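Local coordinates for antibiotic resistance protein (Deinococcus radiodurans, PDB 2VLI) that probably confers tunicamycin resistance as a phosphotransferase of the P-loop NTPase superfamily, at residues I8-P13 and P79-V84; H23-R28 and Q160-I165; S85-A90 and E136-E141; H107-I112 and F147-D152. One frame throughout, in Å; residues are numbered along the deposited sequence.

Interaction 1 of 4, residues I8-P13 and P79-V84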
loop_
_atom_site.group_PDB
_atom_site.type_symbol
_atom_site.label_atom_id
_atom_site.label_comp_id
_atom_site.label_asym_id
_atom_site.label_seq_id
_atom_site.Cartn_x
_atom_site.Cartn_y
_atom_site.Cartn_z
ATOM N N ILE A 8 6.150 15.102 -16.800
ATOM C CA ILE A 8 6.015 13.639 -16.960
ATOM C C ILE A 8 6.555 12.980 -15.692
ATOM O O ILE A 8 7.723 13.036 -15.442
ATOM C CB ILE A 8 6.746 13.132 -18.197
ATOM C CG1 ILE A 8 6.311 13.921 -19.430
ATOM C CG2 ILE A 8 6.505 11.689 -18.428
ATOM C CD1 ILE A 8 7.256 13.751 -20.613
ATOM N N TRP A 9 5.668 12.383 -14.908
ATOM C CA TRP A 9 5.948 11.933 -13.562
ATOM C C TRP A 9 5.882 10.417 -13.620
ATOM O O TRP A 9 4.846 9.854 -13.941
ATOM C CB TRP A 9 4.872 12.502 -12.663
ATOM C CG TRP A 9 4.873 12.033 -11.243
ATOM C CD1 TRP A 9 4.454 10.821 -10.781
ATOM C CD2 TRP A 9 5.204 12.809 -10.079
ATOM N NE1 TRP A 9 4.525 10.777 -9.420
ATOM C CE2 TRP A 9 4.966 11.989 -8.953
ATOM C CE3 TRP A 9 5.659 14.116 -9.876
ATOM C CZ2 TRP A 9 5.212 12.414 -7.645
ATOM C CZ3 TRP A 9 5.890 14.544 -8.544
ATOM C CH2 TRP A 9 5.679 13.694 -7.461
ATOM N N ILE A 10 7.004 9.767 -13.385
ATOM C CA ILE A 10 7.129 8.349 -13.609
ATOM C C ILE A 10 7.545 7.604 -12.339
ATOM O O ILE A 10 8.679 7.730 -11.872
ATOM C CB ILE A 10 8.171 8.059 -14.726
ATOM C CG1 ILE A 10 7.750 8.758 -16.010
ATOM C CG2 ILE A 10 8.338 6.525 -14.927
ATOM C CD1 ILE A 10 8.874 8.884 -17.061
ATOM N N ASN A 11 6.620 6.826 -11.784
ATOM C CA ASN A 11 6.861 6.042 -10.610
ATOM C C ASN A 11 7.203 4.625 -11.036
ATOM O O ASN A 11 6.626 4.103 -11.978
ATOM C CB ASN A 11 5.632 6.025 -9.729
ATOM C CG ASN A 11 5.873 5.329 -8.399
ATOM O OD1 ASN A 11 6.995 5.309 -7.875
ATOM N ND2 ASN A 11 4.839 4.707 -7.877
ATOM N N GLY A 12 8.083 3.993 -10.316
ATOM C CA GLY A 12 8.610 2.697 -10.743
ATOM C C GLY A 12 9.039 1.921 -9.537
ATOM O O GLY A 12 9.208 2.511 -8.465
ATOM N N PRO A 13 9.188 0.596 -9.688
ATOM C CA PRO A 13 9.585 -0.249 -8.578
ATOM C C PRO A 13 11.105 -0.341 -8.413
ATOM O O PRO A 13 11.545 -0.991 -7.496
ATOM C CB PRO A 13 9.076 -1.620 -9.015
ATOM C CG PRO A 13 9.305 -1.613 -10.479
ATOM C CD PRO A 13 8.997 -0.197 -10.920
ATOM N N PRO A 79 9.689 19.825 -21.502
ATOM C CA PRO A 79 9.011 19.038 -20.495
ATOM C C PRO A 79 9.860 18.755 -19.252
ATOM O O PRO A 79 11.070 18.571 -19.311
ATOM C CB PRO A 79 8.659 17.744 -21.231
ATOM C CG PRO A 79 8.723 18.114 -22.725
ATOM C CD PRO A 79 9.838 19.120 -22.784
ATOM N N LEU A 80 9.192 18.720 -18.119
ATOM C CA LEU A 80 9.813 18.410 -16.866
ATOM C C LEU A 80 9.577 16.914 -16.590
ATOM O O LEU A 80 8.428 16.483 -16.540
ATOM C CB LEU A 80 9.191 19.313 -15.815
ATOM C CG LEU A 80 9.945 19.672 -14.543
ATOM C CD1 LEU A 80 11.402 20.137 -14.820
ATOM C CD2 LEU A 80 9.175 20.768 -13.847
ATOM N N ILE A 81 10.656 16.143 -16.458
ATOM C CA ILE A 81 10.603 14.689 -16.230
ATOM C C ILE A 81 10.988 14.358 -14.793
ATOM O O ILE A 81 12.052 14.719 -14.329
ATOM C CB ILE A 81 11.532 13.915 -17.176
ATOM C CG1 ILE A 81 11.271 14.300 -18.636
ATOM C CG2 ILE A 81 11.398 12.425 -16.918
ATOM C CD1 ILE A 81 12.457 14.045 -19.635
ATOM N N VAL A 82 10.106 13.691 -14.069
ATOM C CA VAL A 82 10.310 13.431 -12.640
ATOM C C VAL A 82 10.251 11.919 -12.327
ATOM O O VAL A 82 9.171 11.393 -12.181
ATOM C CB VAL A 82 9.205 14.157 -11.799
ATOM C CG1 VAL A 82 9.484 14.007 -10.310
ATOM C CG2 VAL A 82 8.999 15.647 -12.259
ATOM N N PRO A 83 11.406 11.235 -12.182
ATOM C CA PRO A 83 11.445 9.833 -11.741
ATOM C C PRO A 83 11.289 9.737 -10.226
ATOM O O PRO A 83 12.011 10.394 -9.503
ATOM C CB PRO A 83 12.835 9.346 -12.159
ATOM C CG PRO A 83 13.644 10.576 -12.496
ATOM C CD PRO A 83 12.764 11.807 -12.298
ATOM N N VAL A 84 10.351 8.904 -9.762
ATOM C CA VAL A 84 10.120 8.654 -8.371
ATOM C C VAL A 84 9.992 7.160 -8.163
ATOM O O VAL A 84 9.830 6.408 -9.103
ATOM C CB VAL A 84 8.861 9.363 -7.832
ATOM C CG1 VAL A 84 8.980 10.830 -8.028
ATOM C CG2 VAL A 84 7.613 8.893 -8.528
#
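Trp9 and Val82 pair at the middle of two parallel strands, 7-11 and 80-84, inside the central sheet of a P-loop NTPase fold. Four straight backbone bonds join them, among them Ile10 N to Val82 O (3.0 Å) and Val84 N to Ile10 O (2.9 Å). Proline fits at position 83 because its nitrogen, which lacks a hydrogen, is turned away from strand 7-11. From CB, the indole of Trp9 leaves with CG anti to the backbone N (chi1 173°). On its six-membered ring, CE3 meets Val82 CG1 at 3.9 Å, and CZ3 touches the same methyl. NE1 lies 3.7 Å from Val84 CG2, with CE2 a little farther off. At CZ2 the other methyl, Val84 CG1, sits 4.1 Å above the ring face near its rim. Beta-branched valines thus wall the broad ring, and Leu69 of helix 61-75 packs on it too. The opposite sheet face carries Ile8, Ile10 and Ile81, with Leu25 resting on Ile10. Asn11 OD1 accepts a bond from Ile86 N. Gly12, first residue of the P-loop sequence, adds a last, weak bond: Gly12 N to Val84 O, 3.2 Å and bent to 129°.

Interaction 2 of 4, residues H23-R28 and Q160-I165; sequences HTLHER and QVAEQI
Ala162 and Leu25 mark where helix 20-28, which follows the P-loop, crosses helix 158-169. The short helical segments make an angle of 66°, and their axes come within 9.2 Å.

The apolar part is built on a small residue. The methyl of Ala162 points at the other helix and fits between two side chains: Thr24 CG2 lies 3.7 Å from Ala162 CB, and Leu25 CG lies 4.1 Å from the same CB. Alanine suits a place where the CA atoms of Leu25 and Ala162 come within 5.6 Å, the closest CA pair between the segments. Leu25 spreads its branches, CD2 lying against the carbonyl oxygen of Ala162 and CD1 standing 4.2 Å from Ile165 CG2. The same two residues also touch the sheet, Leu25 on Ile10 and Ile165 on Ile8. Thr24 presents its methyl to the contact while its hydroxyl bonds to His20 O in its own helix.

The polar part is one salt bridge, made by Arg28. Arg28 NH1 donates to Glu163 OE2 over 3.0 Å, nearly straight. OE2 lies in the guanidinium plane of Arg28, while NH1 comes to the anti side of OE2, 29° out of the carboxylate plane of Glu163, and the two flat groups stand almost perpendicular. A bend at chi3 of Arg28 (55°) turns the guanidinium toward the extended Glu163 chain. NH1 also bonds to Gln159 OE1, and NE to Ala174 O.

Such geometry implies a single-point grip: the buried arginine divides its donors among carboxylate, amide and backbone. The neighbouring positive charge of Arg28 would probably favour an ionised Glu163.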
loop_
_atom_site.group_PDB
_atom_site.type_symbol
_atom_site.label_atom_id
_atom_site.label_comp_id
_atom_site.label_asym_id
_atom_site.label_seq_id
_atom_site.Cartn_x
_atom_site.Cartn_y
_atom_site.Cartn_z
ATOM N N HIS A 23 15.835 9.010 -18.332
ATOM C CA HIS A 23 17.010 9.336 -19.167
ATOM C C HIS A 23 16.698 9.232 -20.677
ATOM O O HIS A 23 16.952 10.159 -21.444
ATOM C CB HIS A 23 18.180 8.420 -18.793
ATOM C CG HIS A 23 19.390 8.583 -19.673
ATOM N ND1 HIS A 23 20.145 9.738 -19.693
ATOM C CD2 HIS A 23 19.996 7.721 -20.531
ATOM C CE1 HIS A 23 21.145 9.596 -20.545
ATOM N NE2 HIS A 23 21.080 8.381 -21.066
ATOM N N THR A 24 16.101 8.120 -21.102
ATOM C CA THR A 24 15.689 7.963 -22.505
ATOM C C THR A 24 14.743 9.043 -23.001
ATOM O O THR A 24 14.881 9.530 -24.135
ATOM C CB THR A 24 15.008 6.584 -22.711
ATOM O OG1 THR A 24 15.832 5.587 -22.100
ATOM C CG2 THR A 24 14.791 6.283 -24.194
ATOM N N LEU A 25 13.766 9.408 -22.179
ATOM C CA LEU A 25 12.815 10.419 -22.558
ATOM C C LEU A 25 13.540 11.727 -22.650
ATOM O O LEU A 25 13.278 12.529 -23.538
ATOM C CB LEU A 25 11.706 10.586 -21.517
ATOM C CG LEU A 25 10.489 9.684 -21.627
ATOM C CD1 LEU A 25 9.752 9.666 -20.293
ATOM C CD2 LEU A 25 9.580 10.113 -22.801
ATOM N N HIS A 26 14.420 11.953 -21.687
ATOM C CA HIS A 26 15.214 13.170 -21.653
ATOM C C HIS A 26 16.018 13.335 -22.947
ATOM O O HIS A 26 15.982 14.400 -23.560
ATOM C CB HIS A 26 16.148 13.180 -20.462
ATOM C CG HIS A 26 17.032 14.389 -20.426
ATOM N ND1 HIS A 26 16.539 15.663 -20.583
ATOM C CD2 HIS A 26 18.381 14.509 -20.338
ATOM C CE1 HIS A 26 17.542 16.525 -20.536
ATOM N NE2 HIS A 26 18.671 15.848 -20.391
ATOM N N GLU A 27 16.702 12.263 -23.350
ATOM C CA GLU A 27 17.561 12.277 -24.557
ATOM C C GLU A 27 16.774 12.542 -25.833
ATOM O O GLU A 27 17.348 12.979 -26.822
ATOM C CB GLU A 27 18.284 10.964 -24.747
ATOM C CG GLU A 27 19.249 10.518 -23.675
ATOM C CD GLU A 27 19.726 9.049 -23.915
ATOM O OE1 GLU A 27 18.966 8.235 -24.528
ATOM O OE2 GLU A 27 20.876 8.703 -23.516
ATOM N N ARG A 28 15.462 12.290 -25.811
ATOM C CA ARG A 28 14.615 12.426 -27.002
ATOM C C ARG A 28 13.560 13.511 -26.940
ATOM O O ARG A 28 12.723 13.628 -27.845
ATOM C CB ARG A 28 13.981 11.083 -27.317
ATOM C CG ARG A 28 15.043 10.003 -27.511
ATOM C CD ARG A 28 14.482 8.657 -27.898
ATOM N NE ARG A 28 13.646 8.754 -29.084
ATOM C CZ ARG A 28 12.828 7.796 -29.516
ATOM N NH1 ARG A 28 12.754 6.643 -28.872
ATOM N NH2 ARG A 28 12.086 7.996 -30.597
ATOM N N GLN A 160 11.093 1.598 -26.124
ATOM C CA GLN A 160 9.663 1.403 -26.290
ATOM C C GLN A 160 8.773 1.911 -25.121
ATOM O O GLN A 160 7.670 2.384 -25.345
ATOM C CB GLN A 160 9.393 -0.070 -26.525
ATOM C CG GLN A 160 9.797 -0.556 -27.893
ATOM C CD GLN A 160 9.903 -2.087 -27.939
ATOM O OE1 GLN A 160 10.627 -2.716 -27.140
ATOM N NE2 GLN A 160 9.167 -2.689 -28.860
ATOM N N VAL A 161 9.233 1.793 -23.881
ATOM C CA VAL A 161 8.479 2.393 -22.736
ATOM C C VAL A 161 8.403 3.885 -22.900
ATOM O O VAL A 161 7.354 4.500 -22.752
ATOM C CB VAL A 161 9.129 2.016 -21.413
ATOM C CG1 VAL A 161 8.341 2.590 -20.171
ATOM C CG2 VAL A 161 9.182 0.530 -21.314
ATOM N N ALA A 162 9.531 4.474 -23.281
ATOM C CA ALA A 162 9.610 5.896 -23.482
ATOM C C ALA A 162 8.637 6.310 -24.563
ATOM O O ALA A 162 7.894 7.271 -24.405
ATOM C CB ALA A 162 11.090 6.322 -23.812
ATOM N N GLU A 163 8.593 5.526 -25.641
ATOM C CA GLU A 163 7.750 5.825 -26.786
ATOM C C GLU A 163 6.246 5.755 -26.435
ATOM O O GLU A 163 5.470 6.601 -26.843
ATOM C CB GLU A 163 8.088 4.850 -27.948
ATOM C CG GLU A 163 9.366 5.304 -28.704
ATOM C CD GLU A 163 10.045 4.230 -29.573
ATOM O OE1 GLU A 163 9.587 3.060 -29.625
ATOM O OE2 GLU A 163 11.075 4.576 -30.197
ATOM N N GLN A 164 5.898 4.738 -25.658
ATOM C CA GLN A 164 4.563 4.500 -25.121
ATOM C C GLN A 164 4.110 5.655 -24.231
ATOM O O GLN A 164 3.002 6.153 -24.357
ATOM C CB GLN A 164 4.621 3.198 -24.310
ATOM C CG GLN A 164 3.288 2.669 -23.803
ATOM C CD GLN A 164 2.317 2.551 -24.901
ATOM O OE1 GLN A 164 2.661 2.080 -25.984
ATOM N NE2 GLN A 164 1.088 2.992 -24.663
ATOM N N ILE A 165 5.005 6.109 -23.358
ATOM C CA ILE A 165 4.713 7.229 -22.471
ATOM C C ILE A 165 4.540 8.494 -23.265
ATOM O O ILE A 165 3.558 9.226 -23.086
ATOM C CB ILE A 165 5.798 7.398 -21.413
ATOM C CG1 ILE A 165 5.746 6.218 -20.445
ATOM C CG2 ILE A 165 5.621 8.759 -20.697
ATOM C CD1 ILE A 165 6.847 6.133 -19.453
#

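Interaction 3 of 4, residues S85-A90 and E136-E141; sequences SISDTA and EDRLNE
Glu141 holds CG anti to its backbone N (chi1 170°) and runs on almost straight through chi2 (158°); the extended chain carries the carboxylate across to Thr89 on the facing segment. Thr89 places OG1 opposite its own carbonyl carbon, and there the hydroxyl donates to Glu141 OE2 at 2.8 Å, nearly in line with the C-O bond. The meeting point is the N terminus of helix 89-101, the helix that follows strand 80-84 in the P-loop fold, and its partner is helix 132-142.

Each residue suits its place. Asp88 is the N-cap of helix 89-101, its OD1 accepting a bond from Arg91 N. Thr89, as the first helical residue, offers a short hydroxyl that can donate to Glu141 and accept from Gln146 NE2. The length of the glutamate chain spans the distance between the backbones.

The site also belongs to the dimer interface, where Glu141 OE1 makes a weak hydrogen bond to Thr89 OG1 of the second subunit. Glu141 of that subunit lies close by with its like charge, which may raise the proton affinity of both carboxylates.

One turn earlier in helix 132-142, Arg138 bends at chi2 and chi3 and lays its guanidinium beside the small side chain of Ser87. The hydroxyl stands over one face, with Ser87 OG 3.6 Å above the plane and toward its rim. Packing is tighter at the other side-chain atom: Ser87 CB comes within 3.1 Å of Arg138 NE, a buried nitrogen that has no polar partner in the model.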
loop_
_atom_site.group_PDB
_atom_site.type_symbol
_atom_site.label_atom_id
_atom_site.label_comp_id
_atom_site.label_asym_id
_atom_site.label_seq_id
_atom_site.Cartn_x
_atom_site.Cartn_y
_atom_site.Cartn_z
ATOM N N SER A 85 10.148 6.754 -6.921
ATOM C CA SER A 85 9.995 5.376 -6.485
ATOM C C SER A 85 9.228 5.411 -5.201
ATOM O O SER A 85 9.810 5.613 -4.131
ATOM C CB SER A 85 11.348 4.764 -6.224
ATOM O OG SER A 85 11.385 3.492 -6.833
ATOM N N ILE A 86 7.904 5.306 -5.303
ATOM C CA ILE A 86 7.046 5.401 -4.138
ATOM C C ILE A 86 6.135 4.162 -4.141
ATOM O O ILE A 86 5.542 3.847 -5.149
ATOM C CB ILE A 86 6.155 6.623 -4.168
ATOM C CG1 ILE A 86 6.988 7.930 -4.161
ATOM C CG2 ILE A 86 5.181 6.597 -3.002
ATOM C CD1 ILE A 86 7.524 8.318 -2.832
ATOM N N SER A 87 5.995 3.544 -2.966
ATOM C CA SER A 87 5.185 2.332 -2.769
ATOM C C SER A 87 4.017 2.549 -1.837
ATOM O O SER A 87 3.018 1.831 -1.952
ATOM C CB SER A 87 6.090 1.211 -2.228
ATOM O OG SER A 87 6.849 1.618 -1.058
ATOM N N ASP A 88 4.140 3.530 -0.952
ATOM C CA ASP A 88 3.190 3.891 0.101
ATOM C C ASP A 88 2.017 4.575 -0.571
ATOM O O ASP A 88 2.185 5.581 -1.240
ATOM C CB ASP A 88 3.872 4.845 1.147
ATOM C CG ASP A 88 3.003 5.133 2.407
ATOM O OD1 ASP A 88 2.095 6.013 2.397
ATOM O OD2 ASP A 88 3.241 4.502 3.474
ATOM N N THR A 89 0.829 4.000 -0.405
ATOM C CA THR A 89 -0.373 4.571 -0.918
ATOM C C THR A 89 -0.619 5.936 -0.259
ATOM O O THR A 89 -1.035 6.884 -0.890
ATOM C CB THR A 89 -1.560 3.629 -0.646
ATOM O OG1 THR A 89 -1.443 2.486 -1.502
ATOM C CG2 THR A 89 -2.866 4.365 -0.847
ATOM N N ALA A 90 -0.346 6.035 1.030
ATOM C CA ALA A 90 -0.540 7.287 1.744
ATOM C C ALA A 90 0.442 8.397 1.238
ATOM O O ALA A 90 0.017 9.521 0.993
ATOM C CB ALA A 90 -0.398 7.071 3.278
ATOM N N GLU A 136 7.680 -9.179 -4.789
ATOM C CA GLU A 136 6.394 -9.469 -5.360
ATOM C C GLU A 136 5.299 -8.696 -4.630
ATOM O O GLU A 136 4.418 -8.179 -5.293
ATOM C CB GLU A 136 6.098 -10.969 -5.401
ATOM C CG GLU A 136 4.728 -11.265 -6.014
ATOM C CD GLU A 136 4.606 -11.035 -7.538
ATOM O OE1 GLU A 136 5.540 -10.553 -8.198
ATOM O OE2 GLU A 136 3.511 -11.359 -8.096
ATOM N N ASP A 137 5.381 -8.542 -3.308
ATOM C CA ASP A 137 4.382 -7.762 -2.546
ATOM C C ASP A 137 4.344 -6.340 -3.084
ATOM O O ASP A 137 3.305 -5.783 -3.230
ATOM C CB ASP A 137 4.729 -7.619 -1.063
ATOM C CG ASP A 137 4.519 -8.862 -0.261
ATOM O OD1 ASP A 137 3.721 -9.744 -0.674
ATOM O OD2 ASP A 137 5.133 -8.913 0.853
ATOM N N ARG A 138 5.528 -5.746 -3.318
ATOM C CA ARG A 138 5.628 -4.407 -3.825
ATOM C C ARG A 138 5.016 -4.254 -5.206
ATOM O O ARG A 138 4.328 -3.271 -5.490
ATOM C CB ARG A 138 7.102 -3.936 -3.895
ATOM C CG ARG A 138 7.236 -2.533 -4.370
ATOM C CD ARG A 138 7.514 -1.591 -3.203
ATOM N NE ARG A 138 6.631 -1.877 -2.058
ATOM C CZ ARG A 138 7.032 -2.253 -0.840
ATOM N NH1 ARG A 138 6.119 -2.503 0.109
ATOM N NH2 ARG A 138 8.338 -2.378 -0.549
ATOM N N LEU A 139 5.318 -5.196 -6.088
ATOM C CA LEU A 139 4.829 -5.142 -7.442
ATOM C C LEU A 139 3.290 -5.319 -7.456
ATOM O O LEU A 139 2.595 -4.688 -8.237
ATOM C CB LEU A 139 5.454 -6.245 -8.260
ATOM C CG LEU A 139 6.995 -6.193 -8.367
ATOM C CD1 LEU A 139 7.428 -7.198 -9.413
ATOM C CD2 LEU A 139 7.537 -4.802 -8.627
ATOM N N ASN A 140 2.804 -6.178 -6.595
ATOM C CA ASN A 140 1.350 -6.380 -6.416
ATOM C C ASN A 140 0.701 -5.087 -5.926
ATOM O O ASN A 140 -0.344 -4.684 -6.441
ATOM C CB ASN A 140 1.124 -7.521 -5.437
ATOM C CG ASN A 140 1.205 -8.891 -6.090
ATOM O OD1 ASN A 140 1.053 -9.017 -7.290
ATOM N ND2 ASN A 140 1.470 -9.910 -5.300
ATOM N N GLU A 141 1.350 -4.387 -4.986
ATOM C CA GLU A 141 0.822 -3.071 -4.509
ATOM C C GLU A 141 0.762 -2.031 -5.604
ATOM O O GLU A 141 -0.246 -1.332 -5.741
ATOM C CB GLU A 141 1.566 -2.494 -3.308
ATOM C CG GLU A 141 1.123 -1.004 -3.046
ATOM C CD GLU A 141 1.335 -0.455 -1.656
ATOM O OE1 GLU A 141 2.227 -0.972 -0.980
ATOM O OE2 GLU A 141 0.594 0.566 -1.299
#

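Interaction 4 of 4, residues H107-I112 and F147-D152; sequences HHFTLI and FQTHID. With CD (cadmium ion), chain C.
Thr110 uses all its polar atoms on segment 147-152. Its OG1 donates to Phe147 O (2.9 Å), in the carbonyl plane and on a lone pair; its backbone N donates to Thr149 O (2.8 Å), and its O accepts from Ile151 N (2.9 Å). Ile112 N donates to Ile151 O (2.9 Å), continuing the pairing. Threonine probably suits this spot because its hydroxyl replaces a backbone donor where the partner chain, with a cis peptide before Thr149, is not yet regular strand. His108 O takes two bonds, from Thr149 N (3.2 Å) and from a water that also bonds Thr149 OG1. A second water joins His108 ND1 to Gln148 O, and a third donates to Ile112 O, while Asp152 OD1 accepts from Ala154 N.

His150 has both ring nitrogens engaged: ND1 binds the cadmium ion at 2.3 Å, together with Glu145, and NE2 bonds to Leu142 O, which fixes the ring's rotation. Ile112 CD1 packs 3.6 Å from His150 CD2.

Strand 150-152 is an outermost strand of the parallel sheet, while strand 107-112 has strand 7-11 as its other neighbour. Helix 158-169 covers Phe109 and Ile151 on one face; helix 132-142 packs on Thr110 and Phe147 on the other.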
loop_
_atom_site.group_PDB
_atom_site.type_symbol
_atom_site.label_atom_id
_atom_site.label_comp_id
_atom_site.label_asym_id
_atom_site.label_seq_id
_atom_site.Cartn_x
_atom_site.Cartn_y
_atom_site.Cartn_z
ATOM N N HIS A 107 1.314 14.463 -15.844
ATOM C CA HIS A 107 1.053 13.157 -16.415
ATOM C C HIS A 107 1.762 12.114 -15.586
ATOM O O HIS A 107 2.976 11.931 -15.693
ATOM C CB HIS A 107 1.592 13.112 -17.829
ATOM C CG HIS A 107 0.939 14.092 -18.742
ATOM N ND1 HIS A 107 -0.274 13.844 -19.356
ATOM C CD2 HIS A 107 1.325 15.327 -19.152
ATOM C CE1 HIS A 107 -0.600 14.875 -20.112
ATOM N NE2 HIS A 107 0.361 15.782 -20.021
ATOM N N HIS A 108 0.996 11.434 -14.762
ATOM C CA HIS A 108 1.535 10.521 -13.833
ATOM C C HIS A 108 1.284 9.056 -14.204
ATOM O O HIS A 108 0.156 8.646 -14.529
ATOM C CB HIS A 108 1.082 10.842 -12.444
ATOM C CG HIS A 108 -0.385 10.891 -12.262
ATOM N ND1 HIS A 108 -1.124 9.782 -11.920
ATOM C CD2 HIS A 108 -1.256 11.923 -12.334
ATOM C CE1 HIS A 108 -2.394 10.134 -11.788
ATOM N NE2 HIS A 108 -2.496 11.435 -12.022
ATOM N N PHE A 109 2.360 8.303 -14.130
ATOM C CA PHE A 109 2.426 6.920 -14.539
ATOM C C PHE A 109 3.105 6.111 -13.494
ATOM O O PHE A 109 4.050 6.605 -12.827
ATOM C CB PHE A 109 3.269 6.785 -15.830
ATOM C CG PHE A 109 2.739 7.550 -16.981
ATOM C CD1 PHE A 109 1.609 7.097 -17.669
ATOM C CD2 PHE A 109 3.317 8.773 -17.364
ATOM C CE1 PHE A 109 1.108 7.801 -18.728
ATOM C CE2 PHE A 109 2.810 9.488 -18.420
ATOM C CZ PHE A 109 1.730 9.019 -19.120
ATOM N N THR A 110 2.699 4.836 -13.380
ATOM C CA THR A 110 3.391 3.823 -12.569
ATOM C C THR A 110 3.761 2.650 -13.482
ATOM O O THR A 110 2.922 2.147 -14.214
ATOM C CB THR A 110 2.518 3.375 -11.381
ATOM O OG1 THR A 110 2.330 4.494 -10.501
ATOM C CG2 THR A 110 3.135 2.214 -10.565
ATOM N N LEU A 111 5.044 2.302 -13.497
ATOM C CA LEU A 111 5.538 1.176 -14.291
ATOM C C LEU A 111 5.252 -0.099 -13.606
ATOM O O LEU A 111 5.683 -0.319 -12.474
ATOM C CB LEU A 111 7.027 1.287 -14.510
ATOM C CG LEU A 111 7.439 2.626 -15.098
ATOM C CD1 LEU A 111 8.910 2.658 -15.468
ATOM C CD2 LEU A 111 6.566 2.987 -16.291
ATOM N N ILE A 112 4.526 -0.967 -14.316
ATOM C CA ILE A 112 4.298 -2.341 -13.896
ATOM C C ILE A 112 5.302 -3.251 -14.598
ATOM O O ILE A 112 5.146 -3.583 -15.767
ATOM C CB ILE A 112 2.882 -2.812 -14.236
ATOM C CG1 ILE A 112 1.837 -1.832 -13.675
ATOM C CG2 ILE A 112 2.675 -4.271 -13.754
ATOM C CD1 ILE A 112 2.113 -1.434 -12.215
ATOM N N PHE A 147 -2.626 3.745 -7.958
ATOM C CA PHE A 147 -1.364 4.079 -8.701
ATOM C C PHE A 147 -1.547 4.335 -10.238
ATOM O O PHE A 147 -0.581 4.533 -10.939
ATOM C CB PHE A 147 -0.330 2.970 -8.436
ATOM C CG PHE A 147 0.374 3.100 -7.135
ATOM C CD1 PHE A 147 1.207 4.180 -6.890
ATOM C CD2 PHE A 147 0.233 2.134 -6.149
ATOM C CE1 PHE A 147 1.807 4.312 -5.642
ATOM C CE2 PHE A 147 0.869 2.237 -4.940
ATOM C CZ PHE A 147 1.662 3.345 -4.685
ATOM N N GLN A 148 -2.784 4.409 -10.757
ATOM C CA GLN A 148 -2.998 4.690 -12.178
ATOM C C GLN A 148 -2.436 6.088 -12.548
ATOM O O GLN A 148 -2.353 6.972 -11.688
ATOM C CB GLN A 148 -4.471 4.459 -12.557
ATOM C CG GLN A 148 -5.394 5.486 -12.003
ATOM C CD GLN A 148 -6.924 5.194 -12.100
ATOM O OE1 GLN A 148 -7.683 6.142 -12.020
ATOM N NE2 GLN A 148 -7.361 3.930 -12.266
ATOM N N THR A 149 -1.953 6.322 -13.766
ATOM C CA THR A 149 -2.031 5.424 -14.927
ATOM C C THR A 149 -0.920 4.380 -14.936
ATOM O O THR A 149 0.226 4.704 -14.756
ATOM C CB THR A 149 -1.928 6.300 -16.184
ATOM O OG1 THR A 149 -3.096 7.128 -16.227
ATOM C CG2 THR A 149 -1.764 5.454 -17.505
ATOM N N HIS A 150 -1.287 3.129 -15.125
ATOM C CA HIS A 150 -0.383 2.024 -15.238
ATOM C C HIS A 150 0.191 1.907 -16.637
ATOM O O HIS A 150 -0.508 2.078 -17.618
ATOM C CB HIS A 150 -1.120 0.719 -14.877
ATOM C CG HIS A 150 -1.511 0.611 -13.430
ATOM N ND1 HIS A 150 -2.816 0.492 -13.004
ATOM C CD2 HIS A 150 -0.759 0.660 -12.306
ATOM C CE1 HIS A 150 -2.842 0.415 -11.685
ATOM N NE2 HIS A 150 -1.613 0.539 -11.228
ATOM N N ILE A 151 1.483 1.606 -16.711
ATOM C CA ILE A 151 2.152 1.274 -17.997
ATOM C C ILE A 151 2.828 -0.066 -17.768
ATOM O O ILE A 151 3.706 -0.186 -16.937
ATOM C CB ILE A 151 3.235 2.294 -18.370
ATOM C CG1 ILE A 151 2.654 3.678 -18.606
ATOM C CG2 ILE A 151 4.068 1.795 -19.651
ATOM C CD1 ILE A 151 1.981 3.872 -19.869
ATOM N N ASP A 152 2.384 -1.109 -18.454
ATOM C CA ASP A 152 2.981 -2.424 -18.246
ATOM C C ASP A 152 4.115 -2.534 -19.220
ATOM O O ASP A 152 3.920 -2.328 -20.416
ATOM C CB ASP A 152 1.972 -3.519 -18.545
ATOM C CG ASP A 152 2.426 -4.908 -18.093
ATOM O OD1 ASP A 152 3.637 -5.333 -18.273
ATOM O OD2 ASP A 152 1.555 -5.569 -17.475
HETATM CD CD CD C . -4.798 0.217 -14.223
HETATM O O HOH W 1 0.270 7.547 -10.890
HETATM O O HOH W 2 -2.623 9.451 -14.886
HETATM O O HOH W 3 4.821 -6.392 -16.348
#

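From the N terminus, strand 7-11 starts interaction 1 and helix 20-28 then starts interaction 2. Strand 80-84 closes the first loop, so interactions 1 and 2 cross. Interaction 3 opens directly afterwards at 85-90, interaction 4 at 107-112; helix 132-142 closes the former and strand 150-152 the latter, so these two also alternate. Helix 158-169 finally closes interaction 2, whose long loop encloses both of them. Interactions 1 and 4 share one sheet, tied by bonds between Asn11 and strand 107-112. Interaction 2 lays two helices over that sheet, whereas interaction 3 joins the segments beyond its C-terminal edge, where Phe147 touches Ser87 and Glu141.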